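Local coordinates for UPF0141 protein yjdB (Campylobacter jejuni subsp. jejuni HB93-13, PDB 4TN0) that probably transfers phosphoethanolamine groups in the periplasm through a zinc-binding, alkaline phosphatase-like domain, an activity required for polymyxin resistance and motility, at residues T27-A30 with A31-S34; V53-D56 with N57-S60; M91-L94 with Y95-V99; F136-K139 with L140-S144. All coordinates share one frame; numbering follows the deposited sequence.

Contact 1: T27-A30 with A31-S34; sequences TARA and ANYS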
ATOM      1  N   THR A  27       3.984   6.221  -5.214  1.00 31.38           N
ATOM      2  CA  THR A  27       3.877   6.927  -6.495  1.00 31.91           C
ATOM      3  C   THR A  27       3.134   6.117  -7.593  1.00 33.01           C
ATOM      4  O   THR A  27       2.848   6.612  -8.699  1.00 29.14           O
ATOM      5  CB  THR A  27       5.322   7.364  -6.954  1.00 31.92           C
ATOM      6  OG1 THR A  27       5.893   8.240  -5.959  1.00 32.56           O
ATOM      7  CG2 THR A  27       5.331   8.056  -8.292  1.00 24.80           C
ATOM      8  N   ALA A  28       2.788   4.872  -7.284  1.00 35.41           N
ATOM      9  CA  ALA A  28       2.042   4.065  -8.253  1.00 38.52           C
ATOM     10  C   ALA A  28       0.610   4.595  -8.451  1.00 41.77           C
ATOM     11  O   ALA A  28      -0.106   4.883  -7.481  1.00 35.79           O
ATOM     12  CB  ALA A  28       2.009   2.611  -7.821  1.00 36.07           C
ATOM     13  N   ARG A  29       0.198   4.678  -9.715  1.00 36.26           N
ATOM     14  CA  ARG A  29      -1.092   5.205 -10.064  1.00 34.05           C
ATOM     15  C   ARG A  29      -1.875   4.094 -10.728  1.00 41.25           C
ATOM     16  O   ARG A  29      -1.302   3.281 -11.450  1.00 35.85           O
ATOM     17  CB  ARG A  29      -0.964   6.414 -11.001  1.00 33.44           C
ATOM     18  CG  ARG A  29      -0.720   6.092 -12.474  1.00 31.30           C
ATOM     19  CD  ARG A  29      -0.306   7.341 -13.258  1.00 28.92           C
ATOM     20  NE  ARG A  29      -0.399   7.125 -14.698  1.00 34.86           N
ATOM     21  CZ  ARG A  29      -0.193   8.064 -15.622  1.00 36.50           C
ATOM     22  NH1 ARG A  29       0.132   9.297 -15.264  1.00 35.23           N
ATOM     23  NH2 ARG A  29      -0.320   7.772 -16.906  1.00 32.97           N
ATOM     24  N   ALA A  30      -3.186   4.075 -10.478  1.00 41.39           N
ATOM     25  CA  ALA A  30      -4.077   2.994 -10.901  1.00 40.19           C
ATOM     26  C   ALA A  30      -4.199   2.861 -12.418  1.00 44.08           C
ATOM     27  O   ALA A  30      -4.329   1.749 -12.932  1.00 44.76           O
ATOM     28  CB  ALA A  30      -5.473   3.191 -10.277  1.00 45.89           C
ATOM     29  N   ALA A  31      -4.205   3.997 -13.121  1.00 43.37           N
ATOM     30  CA  ALA A  31      -4.422   4.050 -14.571  1.00 36.20           C
ATOM     31  C   ALA A  31      -3.427   3.193 -15.358  1.00 42.22           C
ATOM     32  O   ALA A  31      -3.623   2.941 -16.545  1.00 45.97           O
ATOM     33  CB  ALA A  31      -4.366   5.497 -15.067  1.00 32.70           C
ATOM     34  N   ASN A  32      -2.333   2.791 -14.722  1.00 42.45           N
ATOM     35  CA  ASN A  32      -1.316   1.998 -15.421  1.00 45.03           C
ATOM     36  C   ASN A  32      -1.247   0.572 -14.884  1.00 45.20           C
ATOM     37  O   ASN A  32      -0.225  -0.092 -14.971  1.00 44.80           O
ATOM     38  CB  ASN A  32       0.055   2.656 -15.332  1.00 39.80           C
ATOM     39  CG  ASN A  32       0.172   3.887 -16.208  1.00 39.15           C
ATOM     40  OD1 ASN A  32      -0.669   4.783 -16.166  1.00 43.70           O
ATOM     41  ND2 ASN A  32       1.220   3.938 -17.003  1.00 36.08           N
ATOM     42  N   TYR A  33      -2.340   0.125 -14.286  1.00 47.75           N
ATOM     43  CA  TYR A  33      -2.463  -1.248 -13.829  1.00 47.55           C
ATOM     44  C   TYR A  33      -3.250  -2.068 -14.863  1.00 52.02           C
ATOM     45  O   TYR A  33      -4.355  -1.692 -15.269  1.00 48.09           O
ATOM     46  CB  TYR A  33      -3.100  -1.286 -12.430  1.00 42.22           C
ATOM     47  CG  TYR A  33      -2.051  -1.107 -11.359  1.00 41.75           C
ATOM     48  CD1 TYR A  33      -1.349   0.090 -11.244  1.00 37.18           C
ATOM     49  CD2 TYR A  33      -1.724  -2.153 -10.485  1.00 43.45           C
ATOM     50  CE1 TYR A  33      -0.354   0.252 -10.290  1.00 37.32           C
ATOM     51  CE2 TYR A  33      -0.734  -2.003  -9.517  1.00 35.75           C
ATOM     52  CZ  TYR A  33      -0.044  -0.796  -9.436  1.00 39.31           C
ATOM     53  OH  TYR A  33       0.937  -0.617  -8.496  1.00 41.09           O
ATOM     54  N   SER A  34      -2.624  -3.122 -15.376  1.00 49.60           N
ATOM     55  CA  SER A  34      -3.297  -3.986 -16.342  1.00 53.38           C
ATOM     56  C   SER A  34      -4.406  -4.809 -15.663  1.00 55.31           C
ATOM     57  O   SER A  34      -5.359  -5.232 -16.316  1.00 58.87           O
ATOM     58  CB  SER A  34      -2.287  -4.889 -17.057  1.00 52.26           C
ATOM     59  OG  SER A  34      -1.484  -5.614 -16.134  1.00 56.26           O
TER

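Contact 2: V53-D56 with N57-S60; sequences VFFD and NFSS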
ATOM      1  N   VAL A  53      -7.190  -9.811  -5.946  1.00 57.48           N
ATOM      2  CA  VAL A  53      -8.329  -8.907  -6.115  1.00 57.47           C
ATOM      3  C   VAL A  53      -7.830  -7.473  -6.292  1.00 57.29           C
ATOM      4  O   VAL A  53      -7.005  -6.997  -5.505  1.00 54.14           O
ATOM      5  CB  VAL A  53      -9.304  -8.965  -4.912  1.00 56.47           C
ATOM      6  CG1 VAL A  53     -10.410  -7.947  -5.071  1.00 57.63           C
ATOM      7  CG2 VAL A  53      -9.897 -10.349  -4.770  1.00 64.88           C
ATOM      8  N   PHE A  54      -8.334  -6.794  -7.324  1.00 54.25           N
ATOM      9  CA  PHE A  54      -7.927  -5.426  -7.627  1.00 54.06           C
ATOM     10  C   PHE A  54      -9.068  -4.424  -7.508  1.00 55.17           C
ATOM     11  O   PHE A  54     -10.055  -4.494  -8.246  1.00 56.67           O
ATOM     12  CB  PHE A  54      -7.322  -5.356  -9.031  1.00 56.23           C
ATOM     13  CG  PHE A  54      -6.965  -3.961  -9.476  1.00 51.91           C
ATOM     14  CD1 PHE A  54      -5.791  -3.357  -9.052  1.00 50.56           C
ATOM     15  CD2 PHE A  54      -7.799  -3.260 -10.319  1.00 48.67           C
ATOM     16  CE1 PHE A  54      -5.457  -2.074  -9.473  1.00 44.78           C
ATOM     17  CE2 PHE A  54      -7.475  -1.976 -10.732  1.00 52.37           C
ATOM     18  CZ  PHE A  54      -6.303  -1.385 -10.308  1.00 45.68           C
ATOM     19  N   PHE A  55      -8.894  -3.465  -6.607  1.00 53.70           N
ATOM     20  CA  PHE A  55      -9.854  -2.395  -6.412  1.00 53.47           C
ATOM     21  C   PHE A  55      -9.690  -1.319  -7.487  1.00 54.86           C
ATOM     22  O   PHE A  55      -8.696  -0.589  -7.516  1.00 52.37           O
ATOM     23  CB  PHE A  55      -9.670  -1.806  -5.022  1.00 50.69           C
ATOM     24  CG  PHE A  55      -9.986  -2.772  -3.926  1.00 56.44           C
ATOM     25  CD1 PHE A  55      -9.084  -3.762  -3.580  1.00 54.95           C
ATOM     26  CD2 PHE A  55     -11.197  -2.707  -3.252  1.00 55.75           C
ATOM     27  CE1 PHE A  55      -9.377  -4.664  -2.577  1.00 53.17           C
ATOM     28  CE2 PHE A  55     -11.488  -3.606  -2.251  1.00 55.63           C
ATOM     29  CZ  PHE A  55     -10.578  -4.579  -1.915  1.00 53.40           C
ATOM     30  N   ASP A  56     -10.672  -1.207  -8.371  1.00 50.41           N
ATOM     31  CA  ASP A  56     -10.484  -0.349  -9.530  1.00 56.06           C
ATOM     32  C   ASP A  56     -11.011   1.058  -9.315  1.00 49.98           C
ATOM     33  O   ASP A  56     -10.938   1.881 -10.210  1.00 56.06           O
ATOM     34  CB  ASP A  56     -11.139  -0.975 -10.766  1.00 58.14           C
ATOM     35  CG  ASP A  56     -12.531  -1.488 -10.491  1.00 62.23           C
ATOM     36  OD1 ASP A  56     -13.446  -0.651 -10.306  1.00 63.22           O
ATOM     37  OD2 ASP A  56     -12.700  -2.732 -10.444  1.00 61.76           O
ATOM     38  N   ASN A  57     -11.509   1.339  -8.119  1.00 54.01           N
ATOM     39  CA  ASN A  57     -12.082   2.646  -7.816  1.00 50.36           C
ATOM     40  C   ASN A  57     -11.622   3.177  -6.454  1.00 47.31           C
ATOM     41  O   ASN A  57     -12.402   3.681  -5.666  1.00 48.65           O
ATOM     42  CB  ASN A  57     -13.608   2.551  -7.877  1.00 50.12           C
ATOM     43  CG  ASN A  57     -14.277   3.914  -7.973  1.00 55.45           C
ATOM     44  OD1 ASN A  57     -13.652   4.907  -8.357  1.00 59.20           O
ATOM     45  ND2 ASN A  57     -15.558   3.968  -7.622  1.00 53.88           N
ATOM     46  N   PHE A  58     -10.321   3.082  -6.221  1.00 50.12           N
ATOM     47  CA  PHE A  58      -9.695   3.351  -4.938  1.00 40.36           C
ATOM     48  C   PHE A  58      -8.943   4.677  -5.004  1.00 43.65           C
ATOM     49  O   PHE A  58      -8.147   4.894  -5.926  1.00 45.79           O
ATOM     50  CB  PHE A  58      -8.737   2.206  -4.612  1.00 41.78           C
ATOM     51  CG  PHE A  58      -8.539   1.958  -3.153  1.00 44.67           C
ATOM     52  CD1 PHE A  58      -7.519   2.580  -2.463  1.00 43.82           C
ATOM     53  CD2 PHE A  58      -9.347   1.058  -2.478  1.00 45.53           C
ATOM     54  CE1 PHE A  58      -7.325   2.329  -1.116  1.00 44.69           C
ATOM     55  CE2 PHE A  58      -9.154   0.803  -1.133  1.00 44.37           C
ATOM     56  CZ  PHE A  58      -8.152   1.439  -0.451  1.00 44.16           C
ATOM     57  N   SER A  59      -9.177   5.552  -4.029  1.00 42.91           N
ATOM     58  CA  SER A  59      -8.575   6.888  -4.015  1.00 39.96           C
ATOM     59  C   SER A  59      -7.656   7.131  -2.834  1.00 38.12           C
ATOM     60  O   SER A  59      -7.772   6.473  -1.810  1.00 40.08           O
ATOM     61  CB  SER A  59      -9.663   7.958  -4.010  1.00 43.86           C
ATOM     62  OG  SER A  59     -10.099   8.229  -5.329  1.00 54.60           O
ATOM     63  N   SER A  60      -6.779   8.122  -2.962  1.00 39.95           N
ATOM     64  CA  SER A  60      -5.834   8.422  -1.899  1.00 38.48           C
ATOM     65  C   SER A  60      -6.315   9.613  -1.112  1.00 36.17           C
ATOM     66  O   SER A  60      -7.178  10.372  -1.549  1.00 36.78           O
ATOM     67  CB  SER A  60      -4.431   8.721  -2.445  1.00 35.00           C
ATOM     68  OG  SER A  60      -4.449   9.895  -3.235  1.00 36.83           O
TER

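Contact 3: M91-L94 with Y95-V99; sequences MDVL and YKTGV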
ATOM      1  N   MET A  91      -1.625   1.510  13.828  1.00 46.38           N
ATOM      2  CA  MET A  91      -0.546   0.623  14.260  1.00 46.41           C
ATOM      3  C   MET A  91      -0.371   0.636  15.788  1.00 45.16           C
ATOM      4  O   MET A  91      -0.010  -0.365  16.387  1.00 46.72           O
ATOM      5  CB  MET A  91       0.786   1.008  13.586  1.00 44.25           C
ATOM      6  CG  MET A  91       0.773   0.962  12.070  1.00 41.97           C
ATOM      7  SD  MET A  91       0.432  -0.666  11.402  1.00 44.46           S
ATOM      8  CE  MET A  91       1.785  -1.593  12.139  1.00 43.08           C
ATOM      9  N   ASP A  92      -0.543   1.799  16.395  1.00 43.68           N
ATOM     10  CA  ASP A  92      -0.464   1.920  17.841  1.00 50.33           C
ATOM     11  C   ASP A  92      -1.601   1.123  18.486  1.00 51.24           C
ATOM     12  O   ASP A  92      -1.430   0.507  19.527  1.00 50.73           O
ATOM     13  CB  ASP A  92      -0.563   3.385  18.275  1.00 48.14           C
ATOM     14  CG  ASP A  92       0.577   4.219  17.769  1.00 47.61           C
ATOM     15  OD1 ASP A  92       1.758   3.855  18.008  1.00 44.88           O
ATOM     16  OD2 ASP A  92       0.270   5.236  17.102  1.00 45.97           O
ATOM     17  N   VAL A  93      -2.783   1.187  17.885  1.00 48.96           N
ATOM     18  CA  VAL A  93      -3.917   0.443  18.402  1.00 50.41           C
ATOM     19  C   VAL A  93      -3.668  -1.055  18.334  1.00 52.28           C
ATOM     20  O   VAL A  93      -3.922  -1.760  19.306  1.00 55.38           O
ATOM     21  CB  VAL A  93      -5.214   0.790  17.663  1.00 44.90           C
ATOM     22  CG1 VAL A  93      -6.370  -0.053  18.199  1.00 50.94           C
ATOM     23  CG2 VAL A  93      -5.505   2.262  17.833  1.00 38.40           C
ATOM     24  N   LEU A  94      -3.123  -1.543  17.223  1.00 52.18           N
ATOM     25  CA  LEU A  94      -2.836  -2.975  17.127  1.00 48.67           C
ATOM     26  C   LEU A  94      -1.743  -3.383  18.106  1.00 50.14           C
ATOM     27  O   LEU A  94      -1.811  -4.459  18.693  1.00 54.28           O
ATOM     28  CB  LEU A  94      -2.423  -3.360  15.720  1.00 49.10           C
ATOM     29  CG  LEU A  94      -3.406  -3.106  14.589  1.00 48.12           C
ATOM     30  CD1 LEU A  94      -2.705  -3.390  13.265  1.00 46.85           C
ATOM     31  CD2 LEU A  94      -4.618  -3.974  14.745  1.00 47.41           C
ATOM     32  N   TYR A  95      -0.752  -2.516  18.302  1.00 47.36           N
ATOM     33  CA  TYR A  95       0.356  -2.824  19.206  1.00 51.19           C
ATOM     34  C   TYR A  95      -0.078  -2.883  20.661  1.00 55.54           C
ATOM     35  O   TYR A  95       0.299  -3.795  21.393  1.00 56.14           O
ATOM     36  CB  TYR A  95       1.468  -1.785  19.076  1.00 51.36           C
ATOM     37  CG  TYR A  95       2.617  -1.939  20.065  1.00 58.80           C
ATOM     38  CD1 TYR A  95       3.765  -2.653  19.732  1.00 62.39           C
ATOM     39  CD2 TYR A  95       2.555  -1.352  21.333  1.00 56.94           C
ATOM     40  CE1 TYR A  95       4.817  -2.783  20.632  1.00 61.76           C
ATOM     41  CE2 TYR A  95       3.593  -1.477  22.234  1.00 61.15           C
ATOM     42  CZ  TYR A  95       4.723  -2.193  21.881  1.00 66.97           C
ATOM     43  OH  TYR A  95       5.760  -2.315  22.781  1.00 69.07           O
ATOM     44  N   LYS A  96      -0.866  -1.902  21.079  1.00 53.20           N
ATOM     45  CA  LYS A  96      -1.280  -1.814  22.467  1.00 56.65           C
ATOM     46  C   LYS A  96      -2.317  -2.885  22.786  1.00 56.08           C
ATOM     47  O   LYS A  96      -2.608  -3.152  23.946  1.00 57.83           O
ATOM     48  CB  LYS A  96      -1.798  -0.404  22.779  1.00 52.66           C
ATOM     49  CG  LYS A  96      -3.187  -0.102  22.275  1.00 52.50           C
ATOM     50  CD  LYS A  96      -3.555   1.339  22.582  1.00 51.10           C
ATOM     51  CE  LYS A  96      -5.022   1.602  22.284  1.00 47.60           C
ATOM     52  NZ  LYS A  96      -5.294   3.048  22.419  1.00 48.38           N
ATOM     53  N   THR A  97      -2.823  -3.520  21.738  1.00 54.34           N
ATOM     54  CA  THR A  97      -3.878  -4.514  21.831  1.00 50.03           C
ATOM     55  C   THR A  97      -3.238  -5.920  21.656  1.00 55.84           C
ATOM     56  O   THR A  97      -3.904  -6.953  21.531  1.00 53.63           O
ATOM     57  CB  THR A  97      -4.978  -4.151  20.802  1.00 51.07           C
ATOM     58  OG1 THR A  97      -5.828  -3.146  21.369  1.00 56.16           O
ATOM     59  CG2 THR A  97      -5.822  -5.259  20.453  1.00 50.32           C
ATOM     60  N   GLY A  98      -1.908  -5.943  21.685  1.00 56.39           N
ATOM     61  CA  GLY A  98      -1.166  -7.189  21.757  1.00 52.56           C
ATOM     62  C   GLY A  98      -0.800  -7.844  20.441  1.00 55.36           C
ATOM     63  O   GLY A  98      -0.204  -8.911  20.439  1.00 55.34           O
ATOM     64  N   VAL A  99      -1.178  -7.235  19.321  1.00 60.38           N
ATOM     65  CA  VAL A  99      -0.789  -7.752  18.004  1.00 55.26           C
ATOM     66  C   VAL A  99       0.715  -7.592  17.761  1.00 48.75           C
ATOM     67  O   VAL A  99       1.305  -6.580  18.133  1.00 48.39           O
ATOM     68  CB  VAL A  99      -1.568  -7.050  16.892  1.00 55.22           C
ATOM     69  CG1 VAL A  99      -1.314  -7.716  15.551  1.00 53.33           C
ATOM     70  CG2 VAL A  99      -3.048  -7.054  17.229  1.00 56.03           C
TER

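Contact 4: F136-K139 with L140-S144; sequences FKEK and LNHLS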
ATOM      1  N   PHE A 136      11.977  -9.482   6.063  1.00 50.76           N
ATOM      2  CA  PHE A 136      10.667 -10.118   6.040  1.00 52.46           C
ATOM      3  C   PHE A 136      10.780 -11.618   6.252  1.00 58.32           C
ATOM      4  O   PHE A 136      10.029 -12.193   7.038  1.00 55.39           O
ATOM      5  CB  PHE A 136       9.964  -9.841   4.723  1.00 43.16           C
ATOM      6  CG  PHE A 136       8.701 -10.624   4.519  1.00 49.82           C
ATOM      7  CD1 PHE A 136       7.596 -10.421   5.346  1.00 52.13           C
ATOM      8  CD2 PHE A 136       8.583 -11.514   3.465  1.00 48.70           C
ATOM      9  CE1 PHE A 136       6.415 -11.122   5.140  1.00 46.87           C
ATOM     10  CE2 PHE A 136       7.398 -12.218   3.253  1.00 53.11           C
ATOM     11  CZ  PHE A 136       6.311 -12.016   4.090  1.00 44.98           C
ATOM     12  N   LYS A 137      11.746 -12.246   5.583  1.00 57.84           N
ATOM     13  CA  LYS A 137      11.961 -13.680   5.750  1.00 61.00           C
ATOM     14  C   LYS A 137      12.374 -13.956   7.196  1.00 59.87           C
ATOM     15  O   LYS A 137      11.868 -14.875   7.826  1.00 59.95           O
ATOM     16  CB  LYS A 137      13.009 -14.201   4.749  1.00 60.93           C
ATOM     17  CG  LYS A 137      12.424 -14.453   3.364  1.00 57.34           C
ATOM     18  CD  LYS A 137      13.444 -14.914   2.325  1.00 54.95           C
ATOM     19  CE  LYS A 137      12.823 -14.786   0.917  1.00 60.78           C
ATOM     20  NZ  LYS A 137      13.716 -15.048  -0.255  1.00 57.20           N
ATOM     21  N   GLU A 138      13.241 -13.112   7.740  1.00 58.64           N
ATOM     22  CA  GLU A 138      13.713 -13.292   9.097  1.00 59.58           C
ATOM     23  C   GLU A 138      12.610 -13.123  10.145  1.00 65.13           C
ATOM     24  O   GLU A 138      12.609 -13.794  11.183  1.00 65.56           O
ATOM     25  CB  GLU A 138      14.852 -12.325   9.388  1.00 63.66           C
ATOM     26  CG  GLU A 138      15.308 -12.371  10.837  1.00 71.30           C
ATOM     27  CD  GLU A 138      15.929 -13.723  11.260  1.00 75.85           C
ATOM     28  OE1 GLU A 138      16.099 -14.628  10.401  1.00 72.94           O
ATOM     29  OE2 GLU A 138      16.250 -13.880  12.465  1.00 69.44           O
ATOM     30  N   LYS A 139      11.660 -12.238   9.884  1.00 66.47           N
ATOM     31  CA  LYS A 139      10.557 -12.062  10.814  1.00 60.54           C
ATOM     32  C   LYS A 139       9.585 -13.242  10.677  1.00 62.62           C
ATOM     33  O   LYS A 139       8.836 -13.542  11.608  1.00 61.57           O
ATOM     34  CB  LYS A 139       9.851 -10.718  10.565  1.00 59.84           C
ATOM     35  CG  LYS A 139       8.560 -10.498  11.354  1.00 58.70           C
ATOM     36  CD  LYS A 139       8.826 -10.399  12.848  1.00 60.40           C
ATOM     37  CE  LYS A 139       7.519 -10.390  13.641  1.00 64.04           C
ATOM     38  NZ  LYS A 139       7.760 -10.259  15.106  1.00 55.24           N
ATOM     39  N   LEU A 140       9.624 -13.941   9.542  1.00 56.82           N
ATOM     40  CA  LEU A 140       8.713 -15.064   9.341  1.00 59.94           C
ATOM     41  C   LEU A 140       9.103 -16.267  10.215  1.00 62.31           C
ATOM     42  O   LEU A 140       8.319 -17.201  10.385  1.00 62.68           O
ATOM     43  CB  LEU A 140       8.662 -15.461   7.862  1.00 55.41           C
ATOM     44  CG  LEU A 140       7.652 -14.711   6.976  1.00 60.15           C
ATOM     45  CD1 LEU A 140       7.561 -15.319   5.578  1.00 61.21           C
ATOM     46  CD2 LEU A 140       6.270 -14.655   7.603  1.00 62.83           C
ATOM     47  N   ASN A 141      10.321 -16.243  10.755  1.00 61.77           N
ATOM     48  CA  ASN A 141      10.789 -17.286  11.673  1.00 64.86           C
ATOM     49  C   ASN A 141      10.319 -16.988  13.101  1.00 67.74           C
ATOM     50  O   ASN A 141       9.946 -17.903  13.839  1.00 63.99           O
ATOM     51  CB  ASN A 141      12.320 -17.441  11.611  1.00 63.55           C
ATOM     52  CG  ASN A 141      12.799 -18.125  10.320  1.00 58.45           C
ATOM     53  OD1 ASN A 141      12.058 -18.885   9.692  1.00 58.93           O
ATOM     54  ND2 ASN A 141      14.040 -17.847   9.923  1.00 65.17           N
ATOM     55  N   HIS A 142      10.312 -15.708  13.477  1.00 67.16           N
ATOM     56  CA  HIS A 142       9.904 -15.312  14.825  1.00 61.80           C
ATOM     57  C   HIS A 142       8.501 -14.701  14.886  1.00 56.11           C
ATOM     58  O   HIS A 142       8.304 -13.642  15.480  1.00 51.82           O
ATOM     59  CB  HIS A 142      10.900 -14.325  15.430  1.00 60.94           C
ATOM     60  CG  HIS A 142      12.329 -14.750  15.324  1.00 71.39           C
ATOM     61  ND1 HIS A 142      12.999 -14.842  14.122  1.00 78.90           N
ATOM     62  CD2 HIS A 142      13.225 -15.097  16.279  1.00 71.74           C
ATOM     63  CE1 HIS A 142      14.245 -15.227  14.340  1.00 76.08           C
ATOM     64  NE2 HIS A 142      14.409 -15.386  15.642  1.00 76.22           N
ATOM     65  N   LEU A 143       7.526 -15.403  14.318  1.00 57.12           N
ATOM     66  CA  LEU A 143       6.134 -14.964  14.346  1.00 56.67           C
ATOM     67  C   LEU A 143       5.472 -15.244  15.703  1.00 63.07           C
ATOM     68  O   LEU A 143       5.955 -16.061  16.481  1.00 64.83           O
ATOM     69  CB  LEU A 143       5.333 -15.655  13.236  1.00 53.59           C
ATOM     70  CG  LEU A 143       5.599 -15.313  11.773  1.00 63.93           C
ATOM     71  CD1 LEU A 143       4.512 -15.927  10.895  1.00 63.54           C
ATOM     72  CD2 LEU A 143       5.690 -13.799  11.545  1.00 66.79           C
ATOM     73  N   SER A 144       4.375 -14.540  15.978  1.00 66.11           N
ATOM     74  CA  SER A 144       3.485 -14.836  17.102  1.00 55.61           C
ATOM     75  C   SER A 144       2.174 -15.390  16.563  1.00 61.38           C
ATOM     76  O   SER A 144       2.127 -15.884  15.431  1.00 62.52           O
ATOM     77  CB  SER A 144       3.228 -13.596  17.960  1.00 51.89           C
ATOM     78  OG  SER A 144       4.443 -13.008  18.391  1.00 54.99           O
TER

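Contact 1: T27-A30 with A31-S34
R29 and N32 make the polar side-chain pairing of this tight turn. Two guanidinium nitrogens converge on one amide oxygen: NE of R29 lies 2.8 Å from OD1 of N32, and NH2 of R29 lies 3.1 Å from the same OD1. OD1 sits at the guanidinium edge, in its plane, whereas both nitrogens reach it from one face of the amide, whose plane is turned 68° from the guanidinium. An extended chain from CG to NE carries the arginine end up to the amide, and this side-on grip probably restricts rotation of both groups. The far side of R29 is held too, since NH1 makes a salt bridge with E233, while ND2 of N32 bonds to D194.

Backbone bonds shape the turn beneath. N of Y33 donates to O of A30 at 2.9 Å. A weak bond of 3.5 Å runs from N of N32 to O of R29.

The aromatic ring of Y33 makes the remaining contacts. It presents its edge to the chain: CD1 of Y33 lies 3.2 Å from O of R29, and CB of A28 comes within 3.5 Å of OH of Y33. The hydroxyl itself is hydrogen-bonded to OH of Y223, and L197 of helix 186-211 packs on A28, N32 and Y33.

The A30 to Y33 bond, with A31 at -56/-16° and N32 in the second corner position, defines a type I beta turn. It lies in the loop after strand 18-24 of an alkaline phosphatase-like fold, where T27 N bonds to the zinc ligand D226, with the A28 side chain about 10 Å from the zinc.

Contact 2: V53-D56 with N57-S60
F58 offers its carbonyl oxygen to ND1 of H252, a hydrogen bond beyond the two segments, while its side chain turns to F55 and makes the main contact between them. CB of F55 is 3.8 Å from CD2 of F58, and CG of F55 is 4.1 Å from that same ring carbon. The two side chains run side by side in the same direction, but their rings are not stacked flat: the planes are 69° apart and the ring centroids of F55 and F58 5.8 Å. This is an offset edge-to-face pair, with the edge of F58 directed toward the face of F55.

The torsions differ across the corner. CG of F55 lies beside its backbone N (chi1 -65°), whereas CG of F58 is roughly trans to its own N (chi1 -151°), and these two settings bring the rings out together although the chain bends between them. D56 and N57 occupy that bend, their carboxylate and amide planes nearly parallel, and OD1 of D56 comes 3.5 Å from N of N57 without bonding to it.

Strand 252-259 bonds the chain on either side of this irregular corner, through A255 to F55 and I253 to F58, and L276 touches both side chains. The cohesion between F55 and F58 is therefore apolar and aromatic, while main-chain groups bond strand 252-259, L276 and, at D56, the loop residue K272.

Contact 3: M91-L94 with Y95-V99
V99 closes on L94 where helix 90-96 comes to its end, with CB of L94 4.0 Å from CB of V99. The valine arrives over the last turn: its CG2 is 3.2 Å from O of L94, on the branch beside its own backbone N, while CG1 points opposite that N (chi1 -172°). F289 packs on both residues, so the pair forms one apolar patch.

K96 runs differently. From the first carbon beyond CB its chain is extended, and it travels back alongside the preceding turn, where CG of K96 passes 3.3 Å from O of D92. Its ammonium group continues to O of I5 and to a salt bridge with E88. The D92 carboxylate, in turn, engages N89 N and R117 with OD2. Y95 turns outward instead, touching the earlier turn through CB, 3.4 Å from O of M91, with its ring directed away.

A Schellman motif gives this end its shape: N of V99 donates to O of L94 at 2.9 Å, and inside it N of G98 donates to O of Y95 at 3.1 Å. G98, the C-prime residue, has a positive phi of 89°, the left-handed conformation that reverses the chain at the end of the helix. Ahead of the motif the regular helical pattern holds, as in the bond of 2.9 Å from N of K96 to O of D92.

On the buried flank M91 and L94 lie against I148 of strand 146-152, M91 also meeting V150. T97 packs on V291 beside the turn that leads into strand 100-105.

Contact 4: F136-K139 with L140-S144
F136 and L140 form the tightly packed side of this helix end. CD1 of L140 lies over one face of the phenylalanine ring, 4.2 Å from the centroid of F136 and 28° off the ring normal, which is a CH-pi contact. The nearest ring atom is CZ of F136, 3.8 Å from CD1 of L140. CG of F136 lies on the far side of CA-CB from its backbone N (chi1 171°), which lays the ring beneath the leucine. Above them N of L140 donates to O of K137 at 3.0 Å, and more weakly to O of F136. The L143 methyl CD2 lies against the K139 carbonyl, 3.2 Å from O of K139.

On the exposed side, polar groups replace this packing. ND1 of H142 donates to O of E138 at 3.1 Å, meeting the carbonyl oxygen almost head-on and with the oxygen close to the imidazole plane. The same oxygen receives a weak bond from N of N141, so two donors share a carbonyl at the helix terminus. The bent E138 chain brings OE2 within 3.1 Å of CE1 of H142, but carboxylate and ring are turned 54° apart, and both residues also touch a crystal neighbour. K139 reaches O of H142 only weakly, at 3.4 Å from NZ; its stronger partner is D100, in a salt bridge.

Helix 133-139 thus rests with F136 between V21 of strand 18-24, I149 of strand 146-152 and L210 of helix 186-211, while L140 and L143 meet L19 before the chain enters strand 146-152.

In the fold
The four contacts follow in order along the chain, and all belong to one alkaline phosphatase-like domain. Contacts 1 and 2 are neighbours, with centres about 10 Å apart, and touch where CB of Y33 meets CZ of F54 at 3.8 Å; they join the loop after strand 18-24, near the zinc, to strand 53-59. Contacts 3 and 4 lie about 18 Å apart between centres, at the ends of helices 90-96 and 133-139, which lead into strands 100-105 and 146-152, adjacent in the mixed sheet. About 30 Å separates the centres of contacts 1 and 4, on opposite sides of the chain's centre, so the sheet connects the metal-site end to these distant helix ends.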